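Local coordinates for protein ectonucleoside triphosphate diphosphohydrolase 4 (Homo sapiens, PDB 6WG5) that belongs to the GDA1/CD39 family, two-lobed proteins with an actin-like fold, at residues Thr33-Val45 / Ser53-Gly65. Residues are numbered along the deposited sequence; the frame is centred on the assembly and turned at random.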
loop_
_atom_site.group_PDB
_atom_site.type_symbol
_atom_site.label_atom_id
_atom_site.label_comp_id
_atom_site.label_asym_id
_atom_site.label_seq_id
_atom_site.Cartn_x
_atom_site.Cartn_y
_atom_site.Cartn_z
ATOM N N THR A 33 14.855 -17.373 -14.976
ATOM C CA THR A 33 16.154 -16.806 -14.645
ATOM C C THR A 33 17.248 -17.822 -14.941
ATOM O O THR A 33 17.169 -18.978 -14.515
ATOM C CB THR A 33 16.195 -16.394 -13.172
ATOM O OG1 THR A 33 15.136 -15.468 -12.903
ATOM C CG2 THR A 33 17.530 -15.743 -12.826
ATOM N N ASP A 34 18.269 -17.391 -15.676
ATOM C CA ASP A 34 19.369 -18.275 -16.058
ATOM C C ASP A 34 20.339 -18.368 -14.888
ATOM O O ASP A 34 21.235 -17.538 -14.721
ATOM C CB ASP A 34 20.059 -17.771 -17.320
ATOM C CG ASP A 34 21.170 -18.694 -17.783
ATOM O OD1 ASP A 34 21.224 -19.847 -17.304
ATOM O OD2 ASP A 34 21.986 -18.272 -18.629
ATOM N N THR A 35 20.155 -19.402 -14.066
ATOM C CA THR A 35 21.025 -19.607 -12.914
ATOM C C THR A 35 22.462 -19.905 -13.324
ATOM O O THR A 35 23.363 -19.825 -12.482
ATOM C CB THR A 35 20.485 -20.747 -12.049
ATOM O OG1 THR A 35 20.470 -21.963 -12.807
ATOM C CG2 THR A 35 19.072 -20.433 -11.570
ATOM N N ASN A 36 22.696 -20.246 -14.590
ATOM C CA ASN A 36 24.036 -20.526 -15.088
ATOM C C ASN A 36 24.781 -19.271 -15.527
ATOM O O ASN A 36 25.959 -19.365 -15.889
ATOM C CB ASN A 36 23.966 -21.514 -16.259
ATOM C CG ASN A 36 23.711 -22.938 -15.805
ATOM O OD1 ASN A 36 24.645 -23.679 -15.497
ATOM N ND2 ASN A 36 22.442 -23.329 -15.764
ATOM N N ASN A 37 24.132 -18.108 -15.508
ATOM C CA ASN A 37 24.781 -16.865 -15.899
ATOM C C ASN A 37 25.502 -16.268 -14.699
ATOM O O ASN A 37 24.841 -15.891 -13.722
ATOM C CB ASN A 37 23.761 -15.876 -16.436
ATOM C CG ASN A 37 24.405 -14.627 -17.008
ATOM O OD1 ASN A 37 25.577 -14.343 -16.754
ATOM N ND2 ASN A 37 23.636 -13.866 -17.780
ATOM N N PRO A 38 26.835 -16.151 -14.720
ATOM C CA PRO A 38 27.542 -15.608 -13.550
ATOM C C PRO A 38 27.369 -14.110 -13.367
ATOM O O PRO A 38 27.774 -13.585 -12.321
ATOM C CB PRO A 38 29.006 -15.962 -13.833
ATOM C CG PRO A 38 29.093 -15.989 -15.317
ATOM C CD PRO A 38 27.767 -16.506 -15.806
ATOM N N ASN A 39 26.788 -13.407 -14.335
ATOM C CA ASN A 39 26.603 -11.967 -14.247
ATOM C C ASN A 39 25.257 -11.577 -13.649
ATOM O O ASN A 39 24.918 -10.389 -13.640
ATOM C CB ASN A 39 26.766 -11.336 -15.633
ATOM C CG ASN A 39 28.209 -11.345 -16.108
ATOM O OD1 ASN A 39 29.134 -11.148 -15.319
ATOM N ND2 ASN A 39 28.407 -11.581 -17.399
ATOM N N VAL A 40 24.487 -12.542 -13.149
ATOM C CA VAL A 40 23.237 -12.275 -12.447
ATOM C C VAL A 40 23.507 -12.321 -10.951
ATOM O O VAL A 40 24.209 -13.213 -10.461
ATOM C CB VAL A 40 22.142 -13.287 -12.842
ATOM C CG1 VAL A 40 20.874 -13.052 -12.028
ATOM C CG2 VAL A 40 21.840 -13.192 -14.328
ATOM N N ASN A 41 22.950 -11.357 -10.224
ATOM C CA ASN A 41 23.049 -11.305 -8.775
ATOM C C ASN A 41 21.654 -11.420 -8.178
ATOM O O ASN A 41 20.650 -11.173 -8.850
ATOM C CB ASN A 41 23.728 -10.011 -8.316
ATOM C CG ASN A 41 25.057 -9.782 -9.006
ATOM O OD1 ASN A 41 25.197 -8.866 -9.818
ATOM N ND2 ASN A 41 26.041 -10.621 -8.692
ATOM N N TYR A 42 21.598 -11.803 -6.905
ATOM C CA TYR A 42 20.343 -12.171 -6.268
ATOM C C TYR A 42 20.184 -11.445 -4.939
ATOM O O TYR A 42 21.157 -11.021 -4.310
ATOM C CB TYR A 42 20.264 -13.691 -6.049
ATOM C CG TYR A 42 20.472 -14.489 -7.317
ATOM C CD1 TYR A 42 21.751 -14.740 -7.800
ATOM C CD2 TYR A 42 19.392 -14.986 -8.036
ATOM C CE1 TYR A 42 21.949 -15.462 -8.962
ATOM C CE2 TYR A 42 19.580 -15.711 -9.200
ATOM C CZ TYR A 42 20.861 -15.946 -9.657
ATOM O OH TYR A 42 21.058 -16.666 -10.813
ATOM N N GLY A 43 18.932 -11.306 -4.527
ATOM C CA GLY A 43 18.607 -10.734 -3.231
ATOM C C GLY A 43 17.319 -11.342 -2.728
ATOM O O GLY A 43 16.444 -11.717 -3.515
ATOM N N ILE A 44 17.203 -11.449 -1.406
ATOM C CA ILE A 44 16.096 -12.156 -0.772
ATOM C C ILE A 44 15.459 -11.245 0.266
ATOM O O ILE A 44 16.161 -10.640 1.083
ATOM C CB ILE A 44 16.563 -13.472 -0.121
ATOM C CG1 ILE A 44 17.213 -14.385 -1.167
ATOM C CG2 ILE A 44 15.387 -14.196 0.519
ATOM C CD1 ILE A 44 18.232 -15.341 -0.591
ATOM N N VAL A 45 14.130 -11.155 0.235
ATOM C CA VAL A 45 13.361 -10.361 1.185
ATOM C C VAL A 45 12.272 -11.246 1.772
ATOM O O VAL A 45 11.580 -11.958 1.034
ATOM C CB VAL A 45 12.738 -9.117 0.523
ATOM C CG1 VAL A 45 12.033 -8.253 1.564
ATOM C CG2 VAL A 45 13.799 -8.315 -0.211
ATOM N N SER A 53 4.078 -15.336 6.724
ATOM C CA SER A 53 5.343 -14.825 6.216
ATOM C C SER A 53 5.539 -15.288 4.782
ATOM O O SER A 53 5.157 -16.406 4.424
ATOM C CB SER A 53 6.523 -15.288 7.082
ATOM O OG SER A 53 6.421 -14.772 8.399
ATOM N N ARG A 54 6.137 -14.421 3.966
ATOM C CA ARG A 54 6.408 -14.713 2.567
ATOM C C ARG A 54 7.839 -14.315 2.241
ATOM O O ARG A 54 8.385 -13.371 2.818
ATOM C CB ARG A 54 5.437 -13.970 1.631
ATOM C CG ARG A 54 3.997 -13.939 2.124
ATOM C CD ARG A 54 3.729 -12.729 3.008
ATOM N NE ARG A 54 2.538 -12.905 3.835
ATOM C CZ ARG A 54 2.036 -11.970 4.636
ATOM N NH1 ARG A 54 2.616 -10.780 4.723
ATOM N NH2 ARG A 54 0.949 -12.224 5.352
ATOM N N VAL A 55 8.444 -15.046 1.309
ATOM C CA VAL A 55 9.810 -14.796 0.869
ATOM C C VAL A 55 9.796 -14.543 -0.631
ATOM O O VAL A 55 9.081 -15.219 -1.378
ATOM C CB VAL A 55 10.748 -15.970 1.220
ATOM C CG1 VAL A 55 10.203 -17.279 0.665
ATOM C CG2 VAL A 55 12.161 -15.710 0.705
ATOM N N PHE A 56 10.587 -13.564 -1.067
ATOM C CA PHE A 56 10.717 -13.219 -2.476
ATOM C C PHE A 56 12.192 -13.219 -2.842
ATOM O O PHE A 56 13.011 -12.639 -2.123
ATOM C CB PHE A 56 10.114 -11.841 -2.780
ATOM C CG PHE A 56 8.675 -11.698 -2.372
ATOM C CD1 PHE A 56 7.662 -11.819 -3.307
ATOM C CD2 PHE A 56 8.338 -11.429 -1.057
ATOM C CE1 PHE A 56 6.339 -11.683 -2.934
ATOM C CE2 PHE A 56 7.017 -11.293 -0.680
ATOM C CZ PHE A 56 6.016 -11.420 -1.619
ATOM N N VAL A 57 12.529 -13.865 -3.954
ATOM C CA VAL A 57 13.881 -13.834 -4.498
ATOM C C VAL A 57 13.884 -12.881 -5.684
ATOM O O VAL A 57 13.110 -13.054 -6.634
ATOM C CB VAL A 57 14.361 -15.233 -4.912
ATOM C CG1 VAL A 57 15.776 -15.164 -5.479
ATOM C CG2 VAL A 57 14.311 -16.185 -3.727
ATOM N N TYR A 58 14.749 -11.874 -5.625
ATOM C CA TYR A 58 14.929 -10.923 -6.708
ATOM C C TYR A 58 16.313 -11.097 -7.314
ATOM O O TYR A 58 17.278 -11.416 -6.613
ATOM C CB TYR A 58 14.761 -9.484 -6.215
ATOM C CG TYR A 58 13.388 -9.187 -5.660
ATOM C CD1 TYR A 58 12.358 -8.773 -6.492
ATOM C CD2 TYR A 58 13.123 -9.321 -4.306
ATOM C CE1 TYR A 58 11.103 -8.502 -5.992
ATOM C CE2 TYR A 58 11.870 -9.052 -3.796
ATOM C CZ TYR A 58 10.864 -8.643 -4.644
ATOM O OH TYR A 58 9.612 -8.371 -4.143
ATOM N N CYS A 59 16.403 -10.886 -8.622
ATOM C CA CYS A 59 17.671 -10.937 -9.327
ATOM C C CYS A 59 17.791 -9.726 -10.239
ATOM O O CYS A 59 16.810 -9.033 -10.520
ATOM C CB CYS A 59 17.816 -12.234 -10.137
ATOM S SG CYS A 59 16.506 -12.516 -11.348
ATOM N N TRP A 60 19.017 -9.472 -10.692
ATOM C CA TRP A 60 19.287 -8.356 -11.589
ATOM C C TRP A 60 20.593 -8.625 -12.316
ATOM O O TRP A 60 21.463 -9.319 -11.778
ATOM C CB TRP A 60 19.366 -7.029 -10.821
ATOM C CG TRP A 60 20.330 -7.037 -9.668
ATOM C CD1 TRP A 60 21.658 -6.721 -9.706
ATOM C CD2 TRP A 60 20.037 -7.371 -8.306
ATOM N NE1 TRP A 60 22.208 -6.838 -8.452
ATOM C CE2 TRP A 60 21.234 -7.236 -7.575
ATOM C CE3 TRP A 60 18.877 -7.769 -7.634
ATOM C CZ2 TRP A 60 21.305 -7.488 -6.206
ATOM C CZ3 TRP A 60 18.950 -8.019 -6.275
ATOM C CH2 TRP A 60 20.154 -7.877 -5.577
ATOM N N PRO A 61 20.763 -8.102 -13.524
ATOM C CA PRO A 61 22.037 -8.236 -14.232
ATOM C C PRO A 61 23.025 -7.180 -13.748
ATOM O O PRO A 61 22.708 -6.328 -12.919
ATOM C CB PRO A 61 21.642 -8.018 -15.691
ATOM C CG PRO A 61 20.499 -7.066 -15.614
ATOM C CD PRO A 61 19.763 -7.383 -14.334
ATOM N N ARG A 62 24.239 -7.247 -14.285
ATOM C CA ARG A 62 25.263 -6.283 -13.911
ATOM C C ARG A 62 24.809 -4.870 -14.259
ATOM O O ARG A 62 24.137 -4.645 -15.269
ATOM C CB ARG A 62 26.581 -6.599 -14.617
ATOM C CG ARG A 62 27.730 -5.694 -14.200
ATOM C CD ARG A 62 29.003 -5.999 -14.970
ATOM N NE ARG A 62 29.384 -7.405 -14.868
ATOM C CZ ARG A 62 29.913 -7.960 -13.782
ATOM N NH1 ARG A 62 30.119 -7.234 -12.690
ATOM N NH2 ARG A 62 30.228 -9.249 -13.784
ATOM N N HIS A 63 25.177 -3.919 -13.408
ATOM C CA HIS A 63 24.856 -2.521 -13.655
ATOM C C HIS A 63 25.659 -1.997 -14.842
ATOM O O HIS A 63 26.855 -2.272 -14.975
ATOM C CB HIS A 63 25.145 -1.694 -12.404
ATOM C CG HIS A 63 24.603 -0.300 -12.458
ATOM N ND1 HIS A 63 25.331 0.761 -12.951
ATOM C CD2 HIS A 63 23.410 0.209 -12.071
ATOM C CE1 HIS A 63 24.607 1.863 -12.874
ATOM N NE2 HIS A 63 23.438 1.556 -12.342
ATOM N N ASN A 64 24.994 -1.231 -15.708
ATOM C CA ASN A 64 25.589 -0.779 -16.962
ATOM C C ASN A 64 26.597 0.351 -16.789
ATOM O O ASN A 64 27.115 0.850 -17.794
ATOM C CB ASN A 64 24.487 -0.332 -17.930
ATOM C CG ASN A 64 23.604 0.756 -17.348
ATOM O OD1 ASN A 64 23.984 1.442 -16.400
ATOM N ND2 ASN A 64 22.417 0.919 -17.918
ATOM N N GLY A 65 26.890 0.768 -15.560
ATOM C CA GLY A 65 27.868 1.805 -15.312
ATOM C C GLY A 65 27.351 3.227 -15.396
ATOM O O GLY A 65 28.140 4.165 -15.224
HETATM O O HOH W 1 25.504 -5.984 -7.981
#
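Trp60 lays its indole across the backbone of the neighbouring strand at Asn41 and Tyr42. Asn41 O sits over the centre of one ring face, 3.9 Å above its plane. Trp60 CH2 reaches Tyr42 O at 3.5 Å, and Trp60 CZ3 comes up obliquely against Gly43 N, where glycine has no side chain in the way. The torsion behind this is chi1 53°, which sets CG between the backbone N and the carbonyl carbon. Asn41 CB packs against Trp60 NE1 at 3.5 Å, and one water weakly links Asn41 OD1 to that same NE1. Paired backbone bonds join Asn41 to Trp60, Gly43 to Tyr58 and Val45 to Phe56. The two strands form an antiparallel beta hairpin in a mixed sheet, consistent with the N-terminal lobe of the actin-like fold in this family. Val45 CG2 meets Tyr58 CE2 on the Trp60 side of the sheet, where helix 479-487 covers both residues and Tyr58 OH hydrogen-bonds to Thr480 OG1. On the other side, Ile44 CG2 lies beside Val55 CG2 at 3.6 Å, and Tyr42 CD2 touches Cys59 CB at 3.8 Å. Helix 107-116 packs on Ile44, Val55 and Val57. Cys59 SG lies 3.6 Å from Thr33 OG1, which accepts a hydrogen bond from Arg77 N. At the exposed end, Arg62 NH2 donates to Asn39 OD1 at 2.7 Å, with the amide and guanidinium planes 76° apart. Asn39 N donates to Asn37 OD1, an Asx turn, from above the amide carbonyl plane.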